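Local atomic coordinates of Lin1840 protein (Listeria innocua serovar 6a, PDB entry 4ZOC), a protein that probably hydrolyses terminal, non-reducing beta-D-glucosyl residues with release of beta-D-glucose, as a family 3 glycoside hydrolase involved in beta-1,2-glucan metabolism. Residues A[155-160]-A[658-663]; A[373-378]-A[523-528]; A[548-553]-A[594-599]; A[640-645]-A[676-681]. The protein carries 2 engineered substitutions. One frame throughout, in Å; residues are numbered along the deposited sequence.

Contact 1. Residues A[155-160]-A[658-663]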
loop_
_atom_site.group_PDB
_atom_site.type_symbol
_atom_site.label_atom_id
_atom_site.label_comp_id
_atom_site.label_asym_id
_atom_site.label_seq_id
_atom_site.Cartn_x
_atom_site.Cartn_y
_atom_site.Cartn_z
ATOM N N GLY A 155 13.004 -4.177 -11.268
ATOM C CA GLY A 155 11.853 -4.961 -10.785
ATOM C C GLY A 155 11.733 -5.112 -9.261
ATOM O O GLY A 155 12.215 -4.255 -8.468
ATOM N N GLU A 156 11.072 -6.196 -8.860
ATOM C CA GLU A 156 10.679 -6.372 -7.486
ATOM C C GLU A 156 11.707 -7.109 -6.549
ATOM O O GLU A 156 11.473 -7.276 -5.318
ATOM C CB GLU A 156 9.321 -7.098 -7.440
ATOM C CG GLU A 156 9.429 -8.594 -7.660
ATOM C CD GLU A 156 8.088 -9.246 -7.835
ATOM O OE1 GLU A 156 7.174 -8.565 -8.405
ATOM O OE2 GLU A 156 7.938 -10.450 -7.414
ATOM N N ASP A 157 12.852 -7.493 -7.087
ATOM C CA ASP A 157 13.865 -8.195 -6.278
ATOM C C ASP A 157 15.092 -7.379 -5.967
ATOM O O ASP A 157 15.778 -6.913 -6.862
ATOM C CB ASP A 157 14.339 -9.457 -7.002
ATOM C CG ASP A 157 15.226 -10.278 -6.108
ATOM O OD1 ASP A 157 14.749 -10.592 -4.987
ATOM O OD2 ASP A 157 16.390 -10.488 -6.482
ATOM N N PRO A 158 15.412 -7.221 -4.680
ATOM C CA PRO A 158 16.567 -6.395 -4.319
ATOM C C PRO A 158 17.857 -7.022 -4.792
ATOM O O PRO A 158 18.791 -6.254 -5.134
ATOM C CB PRO A 158 16.517 -6.308 -2.808
ATOM C CG PRO A 158 15.151 -6.723 -2.449
ATOM C CD PRO A 158 14.575 -7.541 -3.530
ATOM N N PHE A 159 17.950 -8.373 -4.787
ATOM C CA PHE A 159 19.246 -9.018 -5.241
ATOM C C PHE A 159 19.508 -8.825 -6.733
ATOM O O PHE A 159 20.598 -8.322 -7.142
ATOM C CB PHE A 159 19.324 -10.513 -4.902
ATOM C CG PHE A 159 20.601 -11.163 -5.289
ATOM C CD1 PHE A 159 21.729 -10.892 -4.611
ATOM C CD2 PHE A 159 20.660 -12.012 -6.364
ATOM C CE1 PHE A 159 22.939 -11.493 -4.978
ATOM C CE2 PHE A 159 21.831 -12.590 -6.752
ATOM C CZ PHE A 159 22.964 -12.316 -6.044
ATOM N N LEU A 160 18.546 -9.219 -7.545
ATOM C CA LEU A 160 18.620 -8.883 -8.922
ATOM C C LEU A 160 18.931 -7.421 -9.137
ATOM O O LEU A 160 19.816 -7.047 -9.979
ATOM C CB LEU A 160 17.310 -9.228 -9.649
ATOM C CG LEU A 160 17.318 -9.109 -11.150
ATOM C CD1 LEU A 160 18.436 -9.929 -11.830
ATOM C CD2 LEU A 160 16.010 -9.517 -11.782
ATOM N N LYS A 658 10.612 -16.867 0.230
ATOM C CA LYS A 658 11.817 -17.093 -0.591
ATOM C C LYS A 658 12.464 -15.729 -0.892
ATOM O O LYS A 658 11.772 -14.718 -1.055
ATOM C CB LYS A 658 11.450 -17.582 -2.051
ATOM C CG LYS A 658 10.872 -18.881 -2.182
ATOM C CD LYS A 658 10.612 -19.127 -3.643
ATOM C CE LYS A 658 10.150 -20.537 -3.899
ATOM N NZ LYS A 658 9.153 -21.233 -3.071
ATOM N N GLU A 659 13.790 -15.766 -1.087
ATOM C CA GLU A 659 14.481 -14.636 -1.630
ATOM C C GLU A 659 15.482 -15.122 -2.648
ATOM O O GLU A 659 16.242 -16.079 -2.338
ATOM C CB GLU A 659 15.213 -13.878 -0.530
ATOM C CG GLU A 659 14.362 -13.243 0.543
ATOM C CD GLU A 659 15.229 -12.542 1.603
ATOM O OE1 GLU A 659 16.193 -13.091 2.140
ATOM O OE2 GLU A 659 14.963 -11.396 1.871
ATOM N N LEU A 660 15.569 -14.471 -3.807
ATOM C CA LEU A 660 16.582 -14.825 -4.765
ATOM C C LEU A 660 17.970 -14.458 -4.252
ATOM O O LEU A 660 18.162 -13.323 -3.772
ATOM C CB LEU A 660 16.398 -14.074 -6.107
ATOM C CG LEU A 660 17.220 -14.489 -7.298
ATOM C CD1 LEU A 660 16.815 -15.871 -7.819
ATOM C CD2 LEU A 660 17.109 -13.388 -8.367
ATOM N N LYS A 661 18.920 -15.403 -4.345
ATOM C CA LYS A 661 20.267 -15.164 -3.856
ATOM C C LYS A 661 21.356 -15.552 -4.862
ATOM O O LYS A 661 22.534 -15.273 -4.586
ATOM C CB LYS A 661 20.505 -15.943 -2.565
ATOM C CG LYS A 661 19.634 -15.567 -1.383
ATOM C CD LYS A 661 19.804 -14.212 -0.904
ATOM C CE LYS A 661 18.938 -14.019 0.355
ATOM N NZ LYS A 661 19.109 -12.599 0.721
ATOM N N ALA A 662 20.979 -16.114 -6.030
ATOM C CA ALA A 662 21.895 -16.374 -7.084
ATOM C C ALA A 662 21.125 -16.633 -8.335
ATOM O O ALA A 662 20.002 -17.128 -8.317
ATOM C CB ALA A 662 22.851 -17.575 -6.764
ATOM N N PHE A 663 21.744 -16.293 -9.443
ATOM C CA PHE A 663 21.175 -16.627 -10.767
ATOM C C PHE A 663 22.278 -16.648 -11.821
ATOM O O PHE A 663 23.268 -15.902 -11.690
ATOM C CB PHE A 663 20.069 -15.614 -11.154
ATOM C CG PHE A 663 20.575 -14.199 -11.343
ATOM C CD1 PHE A 663 20.625 -13.335 -10.294
ATOM C CD2 PHE A 663 20.994 -13.757 -12.594
ATOM C CE1 PHE A 663 21.052 -12.058 -10.479
ATOM C CE2 PHE A 663 21.431 -12.457 -12.761
ATOM C CZ PHE A 663 21.473 -11.596 -11.699
HETATM O O HOH W 1 16.518 -11.270 -2.999
#
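Asp157 OD1 is gripped by a water and by Tyr565 OH, and both also bond Leu660 across the contact. OD1 accepts a hydrogen bond from the water 2.7 Å away, and the same water donates to Leu660 O. Tyr565 OH reaches Leu660 N, so this oxygen is tied to both backbone polar atoms of Leu660. The other oxygen, OD2, accepts from Leu160 N at 2.7 Å and 173°. It is met on the anti side, tilted out of the carboxylate plane, and it also rests 3.5 Å from Leu660 CD2.

Chi1 of Phe159 (-178°) turns CG beside the carbonyl carbon and lays the ring over Lys661. Lys661 O sits over one face, 3.3 Å from Phe159 CZ, and Lys661 CA makes a CH-pi contact with the ring. Phe663 CD1 comes to the edge of the Phe159 ring. The Phe663 ring also takes Leu160 CD1, 3.5 Å from Phe663 CZ, and the two side chains cross at about a right angle.

Lys661 and Ala662 both face Val644, which makes a classic beta bulge. Asp157 is the N-cap of helix 158-173, so a capped helix start from the TIM-barrel family region docks on a bulged edge strand of the fibronectin type III-like region.

Contact 2. Residues A[373-378]-A[523-528]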
loop_
_atom_site.group_PDB
_atom_site.type_symbol
_atom_site.label_atom_id
_atom_site.label_comp_id
_atom_site.label_asym_id
_atom_site.label_seq_id
_atom_site.Cartn_x
_atom_site.Cartn_y
_atom_site.Cartn_z
ATOM N N GLU A 373 17.521 -10.928 -25.528
ATOM C CA GLU A 373 17.755 -11.478 -24.142
ATOM C C GLU A 373 16.650 -11.133 -23.136
ATOM O O GLU A 373 16.440 -11.865 -22.171
ATOM C CB GLU A 373 19.070 -10.947 -23.513
ATOM C CG GLU A 373 20.322 -11.414 -24.247
ATOM C CD GLU A 373 20.629 -12.860 -24.011
ATOM O OE1 GLU A 373 20.354 -13.368 -22.898
ATOM O OE2 GLU A 373 21.102 -13.489 -24.969
ATOM N N SER A 374 15.952 -10.049 -23.387
ATOM C CA SER A 374 15.072 -9.362 -22.429
ATOM C C SER A 374 13.566 -9.641 -22.619
ATOM O O SER A 374 12.771 -9.508 -21.683
ATOM C CB SER A 374 15.270 -7.868 -22.580
ATOM O OG SER A 374 16.569 -7.508 -22.221
ATOM N N ALA A 375 13.188 -10.039 -23.810
ATOM C CA ALA A 375 11.773 -10.379 -24.090
ATOM C C ALA A 375 11.388 -11.631 -23.297
ATOM O O ALA A 375 12.257 -12.509 -23.035
ATOM C CB ALA A 375 11.543 -10.611 -25.549
ATOM N N VAL A 376 10.096 -11.761 -22.994
ATOM C CA VAL A 376 9.623 -12.876 -22.150
ATOM C C VAL A 376 8.469 -13.546 -22.840
ATOM O O VAL A 376 7.457 -12.950 -23.161
ATOM C CB VAL A 376 9.176 -12.468 -20.741
ATOM C CG1 VAL A 376 8.788 -13.710 -19.941
ATOM C CG2 VAL A 376 10.246 -11.654 -20.053
ATOM N N LEU A 377 8.705 -14.795 -23.177
ATOM C CA LEU A 377 7.652 -15.602 -23.770
ATOM C C LEU A 377 6.746 -16.066 -22.696
ATOM O O LEU A 377 7.157 -16.821 -21.811
ATOM C CB LEU A 377 8.251 -16.801 -24.546
ATOM C CG LEU A 377 7.191 -17.649 -25.323
ATOM C CD1 LEU A 377 6.446 -16.908 -26.441
ATOM C CD2 LEU A 377 7.846 -18.924 -25.879
ATOM N N LEU A 378 5.503 -15.637 -22.743
ATOM C CA LEU A 378 4.557 -15.898 -21.606
ATOM C C LEU A 378 3.582 -17.045 -21.875
ATOM O O LEU A 378 3.155 -17.789 -20.931
ATOM C CB LEU A 378 3.778 -14.623 -21.319
ATOM C CG LEU A 378 4.573 -13.445 -20.745
ATOM C CD1 LEU A 378 3.665 -12.270 -20.604
ATOM C CD2 LEU A 378 5.205 -13.886 -19.443
ATOM N N LEU A 523 3.898 -12.904 -26.300
ATOM C CA LEU A 523 5.315 -12.515 -26.237
ATOM C C LEU A 523 5.437 -11.052 -25.739
ATOM O O LEU A 523 4.921 -10.092 -26.348
ATOM C CB LEU A 523 5.953 -12.686 -27.611
ATOM C CG LEU A 523 7.505 -12.383 -27.705
ATOM C CD1 LEU A 523 8.306 -13.279 -26.781
ATOM C CD2 LEU A 523 7.978 -12.403 -29.165
ATOM N N GLU A 524 6.074 -10.923 -24.587
ATOM C CA GLU A 524 6.286 -9.656 -23.927
ATOM C C GLU A 524 7.603 -9.056 -24.372
ATOM O O GLU A 524 8.686 -9.549 -24.011
ATOM C CB GLU A 524 6.223 -9.868 -22.409
ATOM C CG GLU A 524 6.690 -8.639 -21.589
ATOM C CD GLU A 524 5.764 -7.453 -21.709
ATOM O OE1 GLU A 524 5.847 -6.736 -22.770
ATOM O OE2 GLU A 524 4.951 -7.265 -20.779
ATOM N N LEU A 525 7.508 -8.059 -25.226
ATOM C CA LEU A 525 8.705 -7.377 -25.796
ATOM C C LEU A 525 9.106 -6.173 -25.011
ATOM O O LEU A 525 10.193 -5.629 -25.299
ATOM C CB LEU A 525 8.468 -6.897 -27.232
ATOM C CG LEU A 525 8.480 -8.168 -28.042
ATOM C CD1 LEU A 525 7.288 -8.379 -28.907
ATOM C CD2 LEU A 525 9.755 -8.734 -28.532
ATOM N N TRP A 526 8.256 -5.736 -24.061
ATOM C CA TRP A 526 8.452 -4.463 -23.340
ATOM C C TRP A 526 8.649 -3.336 -24.401
ATOM O O TRP A 526 7.915 -3.259 -25.393
ATOM C CB TRP A 526 9.613 -4.567 -22.388
ATOM C CG TRP A 526 9.435 -5.644 -21.334
ATOM C CD1 TRP A 526 10.127 -6.813 -21.214
ATOM C CD2 TRP A 526 8.595 -5.554 -20.177
ATOM N NE1 TRP A 526 9.726 -7.483 -20.049
ATOM C CE2 TRP A 526 8.819 -6.711 -19.385
ATOM C CE3 TRP A 526 7.702 -4.584 -19.701
ATOM C CZ2 TRP A 526 8.098 -6.952 -18.161
ATOM C CZ3 TRP A 526 7.042 -4.812 -18.468
ATOM C CH2 TRP A 526 7.257 -5.986 -17.728
ATOM N N PHE A 527 9.602 -2.446 -24.217
ATOM C CA PHE A 527 10.041 -1.607 -25.350
ATOM C C PHE A 527 11.500 -1.950 -25.622
ATOM O O PHE A 527 12.367 -1.708 -24.818
ATOM C CB PHE A 527 9.848 -0.140 -25.025
ATOM C CG PHE A 527 8.417 0.277 -24.912
ATOM C CD1 PHE A 527 7.505 0.066 -25.949
ATOM C CD2 PHE A 527 7.946 0.882 -23.726
ATOM C CE1 PHE A 527 6.220 0.577 -25.882
ATOM C CE2 PHE A 527 6.690 1.346 -23.659
ATOM C CZ PHE A 527 5.811 1.202 -24.722
ATOM N N PRO A 528 11.781 -2.588 -26.783
ATOM C CA PRO A 528 13.143 -3.106 -26.973
ATOM C C PRO A 528 14.170 -2.074 -27.405
ATOM O O PRO A 528 15.395 -2.361 -27.319
ATOM C CB PRO A 528 13.002 -4.143 -28.085
ATOM C CG PRO A 528 11.555 -4.480 -28.115
ATOM C CD PRO A 528 10.810 -3.216 -27.677
#
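The side chains of Leu377 and Leu523 cross at about a right angle on one face of a two-strand pairing, with Leu377 CD1 4.1 Å from Leu523 CD1. Leu523 CD1 also lies 3.7 Å from Val376 O. Ala375 CB extends this apolar patch to Leu525 CD2.

Val376 and Glu524 point to the other face. There Leu378 and Glu524 lie side by side and point the same way, with Leu378 CD1 3.9 Å from Glu524 CB. The Glu524 chain then bends at chi2 (68°). Its CG comes over one face of the Trp526 ring, and its OE1 accepts from Trp526 N at 2.9 Å. Asn506 ND2 holds OE2, which helps to fix the carboxylate. Ser374 O lies in the plane of the indole, at its edge, 3.8 Å from Trp526 CD1.

The backbones are joined by an antiparallel hydrogen-bonded pair. Val376 N gives to Glu524 O and Glu524 N to Val376 O, both at 2.8 Å. Leu377 and Leu523 form the next, non-hydrogen-bonded pair.

Strand 376-380 is outermost within this chain in a six-stranded mixed sheet, antiparallel to strand 521-524. Helix 532-541 packs on Ala375, Leu523 and Leu525, while helix 103-108 meets Ser374, Val376 and Trp526.

Contact 3. Residues A[548-553]-A[594-599]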
loop_
_atom_site.group_PDB
_atom_site.type_symbol
_atom_site.label_atom_id
_atom_site.label_comp_id
_atom_site.label_asym_id
_atom_site.label_seq_id
_atom_site.Cartn_x
_atom_site.Cartn_y
_atom_site.Cartn_z
ATOM N N GLY A 548 14.101 -14.568 -21.738
ATOM C CA GLY A 548 13.785 -13.698 -20.615
ATOM C C GLY A 548 12.806 -14.299 -19.595
ATOM O O GLY A 548 12.057 -15.244 -19.880
ATOM N N LYS A 549 12.913 -13.793 -18.349
ATOM C CA LYS A 549 12.098 -14.276 -17.209
ATOM C C LYS A 549 11.566 -13.021 -16.566
ATOM O O LYS A 549 12.201 -11.946 -16.597
ATOM C CB LYS A 549 12.901 -15.027 -16.136
ATOM C CG LYS A 549 13.671 -16.243 -16.626
ATOM C CD LYS A 549 12.784 -17.334 -17.231
ATOM C CE LYS A 549 13.586 -18.625 -17.292
ATOM N NZ LYS A 549 12.819 -19.810 -17.855
ATOM N N LEU A 550 10.361 -13.085 -16.068
ATOM C CA LEU A 550 9.787 -11.895 -15.439
ATOM C C LEU A 550 10.613 -11.448 -14.236
ATOM O O LEU A 550 10.897 -12.268 -13.359
ATOM C CB LEU A 550 8.313 -12.143 -15.072
ATOM C CG LEU A 550 7.331 -12.255 -16.238
ATOM C CD1 LEU A 550 5.939 -12.506 -15.568
ATOM C CD2 LEU A 550 7.274 -11.086 -17.194
ATOM N N SER A 551 10.967 -10.159 -14.225
ATOM C CA SER A 551 11.599 -9.555 -13.032
ATOM C C SER A 551 10.601 -8.769 -12.152
ATOM O O SER A 551 10.971 -8.203 -11.061
ATOM C CB SER A 551 12.776 -8.724 -13.512
ATOM O OG SER A 551 12.269 -7.580 -14.103
ATOM N N MET A 552 9.325 -8.756 -12.589
ATOM C CA MET A 552 8.225 -8.183 -11.831
ATOM C C MET A 552 6.956 -9.010 -12.073
ATOM O O MET A 552 6.656 -9.391 -13.202
ATOM C CB MET A 552 8.057 -6.732 -12.179
ATOM C CG MET A 552 7.193 -5.948 -11.213
ATOM S SD MET A 552 7.149 -4.184 -11.589
ATOM C CE MET A 552 6.337 -3.627 -10.085
ATOM N N SER A 553 6.194 -9.216 -11.015
ATOM C CA SER A 553 4.964 -10.022 -11.050
ATOM C C SER A 553 3.899 -9.343 -11.878
ATOM O O SER A 553 3.792 -8.097 -11.879
ATOM C CB SER A 553 4.463 -10.190 -9.590
ATOM O OG SER A 553 5.369 -10.964 -8.823
ATOM N N PRO A 594 -0.048 -14.186 -8.344
ATOM C CA PRO A 594 -0.122 -13.304 -9.495
ATOM C C PRO A 594 -0.432 -14.134 -10.755
ATOM O O PRO A 594 -0.291 -15.370 -10.733
ATOM C CB PRO A 594 1.300 -12.680 -9.557
ATOM C CG PRO A 594 2.150 -13.764 -8.979
ATOM C CD PRO A 594 1.311 -14.412 -7.886
ATOM N N PHE A 595 -0.901 -13.482 -11.804
ATOM C CA PHE A 595 -1.180 -14.187 -13.039
ATOM C C PHE A 595 0.081 -14.851 -13.572
ATOM O O PHE A 595 0.085 -15.998 -14.042
ATOM C CB PHE A 595 -1.839 -13.272 -14.070
ATOM C CG PHE A 595 -2.403 -14.040 -15.233
ATOM C CD1 PHE A 595 -3.592 -14.715 -15.065
ATOM C CD2 PHE A 595 -1.766 -14.066 -16.472
ATOM C CE1 PHE A 595 -4.107 -15.458 -16.071
ATOM C CE2 PHE A 595 -2.277 -14.792 -17.510
ATOM C CZ PHE A 595 -3.475 -15.492 -17.294
ATOM N N TYR A 596 1.183 -14.132 -13.535
ATOM C CA TYR A 596 2.510 -14.726 -13.789
ATOM C C TYR A 596 3.526 -14.238 -12.730
ATOM O O TYR A 596 3.491 -13.071 -12.311
ATOM C CB TYR A 596 3.090 -14.261 -15.141
ATOM C CG TYR A 596 2.249 -14.598 -16.388
ATOM C CD1 TYR A 596 2.049 -15.917 -16.746
ATOM C CD2 TYR A 596 1.796 -13.598 -17.269
ATOM C CE1 TYR A 596 1.362 -16.245 -17.895
ATOM C CE2 TYR A 596 1.135 -13.915 -18.440
ATOM C CZ TYR A 596 0.901 -15.249 -18.739
ATOM O OH TYR A 596 0.232 -15.604 -19.922
ATOM N N PRO A 597 4.358 -15.139 -12.244
ATOM C CA PRO A 597 5.258 -14.835 -11.150
ATOM C C PRO A 597 6.671 -14.462 -11.556
ATOM O O PRO A 597 7.069 -14.662 -12.659
ATOM C CB PRO A 597 5.268 -16.146 -10.363
ATOM C CG PRO A 597 5.208 -17.177 -11.480
ATOM C CD PRO A 597 4.280 -16.607 -12.487
ATOM N N PHE A 598 7.408 -13.956 -10.563
ATOM C CA PHE A 598 8.770 -13.621 -10.658
ATOM C C PHE A 598 9.523 -14.899 -11.192
ATOM O O PHE A 598 9.356 -16.007 -10.676
ATOM C CB PHE A 598 9.326 -13.266 -9.318
ATOM C CG PHE A 598 10.789 -12.822 -9.367
ATOM C CD1 PHE A 598 11.125 -11.497 -9.650
ATOM C CD2 PHE A 598 11.808 -13.735 -9.166
ATOM C CE1 PHE A 598 12.449 -11.096 -9.696
ATOM C CE2 PHE A 598 13.168 -13.352 -9.211
ATOM C CZ PHE A 598 13.474 -12.030 -9.470
ATOM N N GLY A 599 10.406 -14.669 -12.133
ATOM C CA GLY A 599 11.335 -15.667 -12.645
ATOM C C GLY A 599 10.703 -16.579 -13.704
ATOM O O GLY A 599 11.371 -17.435 -14.187
HETATM O O HOH W 2 5.869 -13.557 -8.140
#
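Two backbone carbonyls of 548-553 meet the Phe598 ring. Leu550 O stands 3.8 Å above one face, toward the rim. Ser551 O comes to the edge, 3.5 Å from Phe598 CE1, where the ring hydrogens would meet its partial negative charge. Tyr565 stacks on the same ring. CG of Phe598 is anti to its backbone N (chi1 -177°), which carries the ring over this bend. The Tyr596 ring has Phe595 CD2 over one face. Its CB takes Leu550 CD1 at 3.4 Å, a close fit between two side chains that cross obliquely.

Leu550 O has a second role. It accepts from Gly599 N at 2.7 Å and 166°, in the carbonyl plane, and this is the direct hydrogen bond between the segments. Gly599 has positive phi (82°), a conformation that favours glycine. Its carbonyl lies along the aliphatic part of Lys549, with Gly599 O 3.4 Å from Lys549 CD. Lys549 NZ continues to a salt bridge with Glu640 and a bond to Gly601 O. Farther along, a water donates to Ser553 OG at 2.7 Å and accepts from Phe598 N.

The contact joins two irregular segments of the family 3 C-terminal region, between helix 532-541 and strand 607-611. Phe595 and Tyr596 form a classic beta bulge opposite Phe554. Leu550 and Tyr596 pack on strand 376-380, Tyr596 also touches helix 513-517, and Lys549 and Phe598 reach strand 638-648.

Contact 4. Residues A[640-645]-A[676-681]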
loop_
_atom_site.group_PDB
_atom_site.type_symbol
_atom_site.label_atom_id
_atom_site.label_comp_id
_atom_site.label_asym_id
_atom_site.label_seq_id
_atom_site.Cartn_x
_atom_site.Cartn_y
_atom_site.Cartn_z
ATOM N N GLU A 640 18.592 -20.932 -20.547
ATOM C CA GLU A 640 17.743 -21.091 -19.395
ATOM C C GLU A 640 18.360 -20.256 -18.274
ATOM O O GLU A 640 19.596 -20.077 -18.193
ATOM C CB GLU A 640 17.715 -22.581 -18.964
ATOM C CG GLU A 640 16.828 -22.902 -17.755
ATOM C CD GLU A 640 15.372 -22.470 -17.945
ATOM O OE1 GLU A 640 14.464 -23.274 -18.268
ATOM O OE2 GLU A 640 15.128 -21.247 -17.779
ATOM N N VAL A 641 17.519 -19.747 -17.384
ATOM C CA VAL A 641 17.986 -18.954 -16.203
ATOM C C VAL A 641 17.824 -19.814 -14.991
ATOM O O VAL A 641 16.709 -19.985 -14.470
ATOM C CB VAL A 641 17.261 -17.565 -16.059
ATOM C CG1 VAL A 641 17.785 -16.784 -14.836
ATOM C CG2 VAL A 641 17.469 -16.764 -17.293
ATOM N N ILE A 642 18.970 -20.339 -14.505
ATOM C CA ILE A 642 18.980 -21.104 -13.234
ATOM C C ILE A 642 18.891 -20.063 -12.112
ATOM O O ILE A 642 19.637 -19.086 -12.133
ATOM C CB ILE A 642 20.237 -21.932 -13.051
ATOM C CG1 ILE A 642 20.387 -22.912 -14.234
ATOM C CG2 ILE A 642 20.245 -22.548 -11.677
ATOM C CD1 ILE A 642 21.732 -23.654 -14.358
ATOM N N GLN A 643 17.948 -20.259 -11.194
ATOM C CA GLN A 643 17.692 -19.378 -10.041
ATOM C C GLN A 643 17.856 -20.149 -8.751
ATOM O O GLN A 643 17.327 -21.261 -8.640
ATOM C CB GLN A 643 16.272 -18.785 -10.110
ATOM C CG GLN A 643 16.057 -18.014 -11.407
ATOM C CD GLN A 643 14.650 -17.908 -11.856
ATOM O OE1 GLN A 643 13.739 -17.627 -11.082
ATOM N NE2 GLN A 643 14.458 -18.074 -13.121
ATOM N N VAL A 644 18.510 -19.516 -7.780
ATOM C CA VAL A 644 18.631 -20.098 -6.424
ATOM C C VAL A 644 18.039 -19.135 -5.418
ATOM O O VAL A 644 18.456 -17.970 -5.323
ATOM C CB VAL A 644 20.086 -20.421 -6.074
ATOM C CG1 VAL A 644 20.172 -21.049 -4.705
ATOM C CG2 VAL A 644 20.724 -21.271 -7.157
ATOM N N TYR A 645 17.102 -19.682 -4.623
ATOM C CA TYR A 645 16.441 -18.983 -3.566
ATOM C C TYR A 645 16.741 -19.578 -2.186
ATOM O O TYR A 645 16.981 -20.801 -2.011
ATOM C CB TYR A 645 14.929 -18.998 -3.830
ATOM C CG TYR A 645 14.459 -18.396 -5.128
ATOM C CD1 TYR A 645 14.437 -19.148 -6.275
ATOM C CD2 TYR A 645 13.924 -17.126 -5.160
ATOM C CE1 TYR A 645 13.973 -18.635 -7.482
ATOM C CE2 TYR A 645 13.513 -16.544 -6.365
ATOM C CZ TYR A 645 13.526 -17.298 -7.498
ATOM O OH TYR A 645 13.102 -16.793 -8.676
ATOM N N VAL A 676 27.174 -25.542 -13.329
ATOM C CA VAL A 676 27.464 -24.181 -12.857
ATOM C C VAL A 676 27.433 -24.269 -11.372
ATOM O O VAL A 676 26.746 -25.129 -10.779
ATOM C CB VAL A 676 26.534 -23.044 -13.437
ATOM C CG1 VAL A 676 27.012 -22.549 -14.784
ATOM C CG2 VAL A 676 25.115 -23.477 -13.585
ATOM N N THR A 677 28.230 -23.439 -10.750
ATOM C CA THR A 677 28.329 -23.485 -9.296
ATOM C C THR A 677 27.995 -22.137 -8.749
ATOM O O THR A 677 28.297 -21.120 -9.351
ATOM C CB THR A 677 29.727 -23.923 -8.796
ATOM O OG1 THR A 677 30.705 -23.023 -9.348
ATOM C CG2 THR A 677 30.021 -25.271 -9.263
ATOM N N PHE A 678 27.315 -22.113 -7.625
ATOM C CA PHE A 678 26.983 -20.820 -6.975
ATOM C C PHE A 678 27.525 -20.837 -5.556
ATOM O O PHE A 678 27.502 -21.855 -4.924
ATOM C CB PHE A 678 25.464 -20.605 -6.913
ATOM C CG PHE A 678 24.759 -20.651 -8.215
ATOM C CD1 PHE A 678 24.718 -19.531 -9.041
ATOM C CD2 PHE A 678 24.143 -21.804 -8.642
ATOM C CE1 PHE A 678 24.029 -19.592 -10.223
ATOM C CE2 PHE A 678 23.452 -21.862 -9.815
ATOM C CZ PHE A 678 23.406 -20.755 -10.613
ATOM N N GLU A 679 28.014 -19.725 -5.042
ATOM C CA GLU A 679 28.400 -19.609 -3.612
ATOM C C GLU A 679 27.381 -18.727 -2.921
ATOM O O GLU A 679 27.215 -17.552 -3.275
ATOM C CB GLU A 679 29.798 -18.992 -3.477
ATOM C CG GLU A 679 30.262 -18.909 -2.021
ATOM C CD GLU A 679 31.599 -18.284 -1.822
ATOM O OE1 GLU A 679 32.045 -18.308 -0.682
ATOM O OE2 GLU A 679 32.202 -17.763 -2.780
ATOM N N LEU A 680 26.668 -19.267 -1.937
ATOM C CA LEU A 680 25.752 -18.421 -1.153
ATOM C C LEU A 680 26.551 -18.167 0.100
ATOM O O LEU A 680 26.745 -19.102 0.907
ATOM C CB LEU A 680 24.441 -19.155 -0.851
ATOM C CG LEU A 680 23.661 -19.741 -2.063
ATOM C CD1 LEU A 680 22.311 -20.291 -1.727
ATOM C CD2 LEU A 680 23.499 -18.741 -3.118
ATOM N N THR A 681 27.053 -16.939 0.247
ATOM C CA THR A 681 27.901 -16.591 1.408
ATOM C C THR A 681 27.006 -16.464 2.589
ATOM O O THR A 681 25.774 -16.456 2.440
ATOM C CB THR A 681 28.675 -15.289 1.229
ATOM O OG1 THR A 681 27.767 -14.197 1.254
ATOM C CG2 THR A 681 29.515 -15.276 -0.026
#
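Val644 and Phe678 form the centre of this contact. Val644 CG2 sits over one face of the Phe678 ring, offset toward the rim, in a CH-pi contact 4.1 Å from the centroid and 26° off the ring normal. Ile642 CG2 reaches the far end of the same ring, 3.8 Å from Phe678 CE2. The other branch of Val644, CG1, meets Leu680 CD1 at 3.7 Å. At the other end Ile642 CD1 presses on Val676 CG2 at 3.5 Å, tighter than usual for two carbons. Ile642 has CG1 anti to its carbonyl carbon (chi1 -58°), so CD1 leads to Val676 and CG2 is left for the ring.

No hydrogen bond joins the two strands. Their axes approach to 9.7 Å and run 26° apart, as in two sheets packed face to face. This is the beta-sandwich of the fibronectin type III-like domain. Strand 638-648 belongs to the five-stranded mixed sheet and strand 673-680 to the three-stranded antiparallel one. Ala662 and Val666 of the neighbouring strand 659-668 pack beside Phe678 and Ile642, and Ile630 and Leu609 also touch Ile642.

The reverse face of 640-645 carries Val641, Gln643 and Tyr645. Tyr645 OH donates to Gln643 OE1 at 2.6 Å, in the carbonyl plane. Gln643 NE2 gives to Val641 O at 3.2 Å, from above the plane of that carbonyl. These two bonds fix the rotation of the amide. Gln643 NE2 also has a weak bond to Gly599 O. At the segment start, Glu640 OE2 accepts from Val641 N and forms a salt bridge with Lys549.

Overall arrangement
From the N terminus, contact 1 opens at 155-160 and closes only at 658-663. Contacts 2 and 3 both open and close within it, one after the other. Contact 2 brings the end of helix 361-374 and the following strand to 523-528. Contact 3 closes a shorter loop, 548-553 to 594-599. Contact 4 opens at 640-645, before contact 1 closes, and ends at 676-681, so the two cross. Contact 3 touches contact 1 through Glu156, contact 2 through Leu378 and contact 4 through the Lys549-Glu640 salt bridge. Contacts 1 and 4 also touch directly, on neighbouring strands of one sheet. Together they tie the N-terminal, C-terminal and fibronectin type III-like regions.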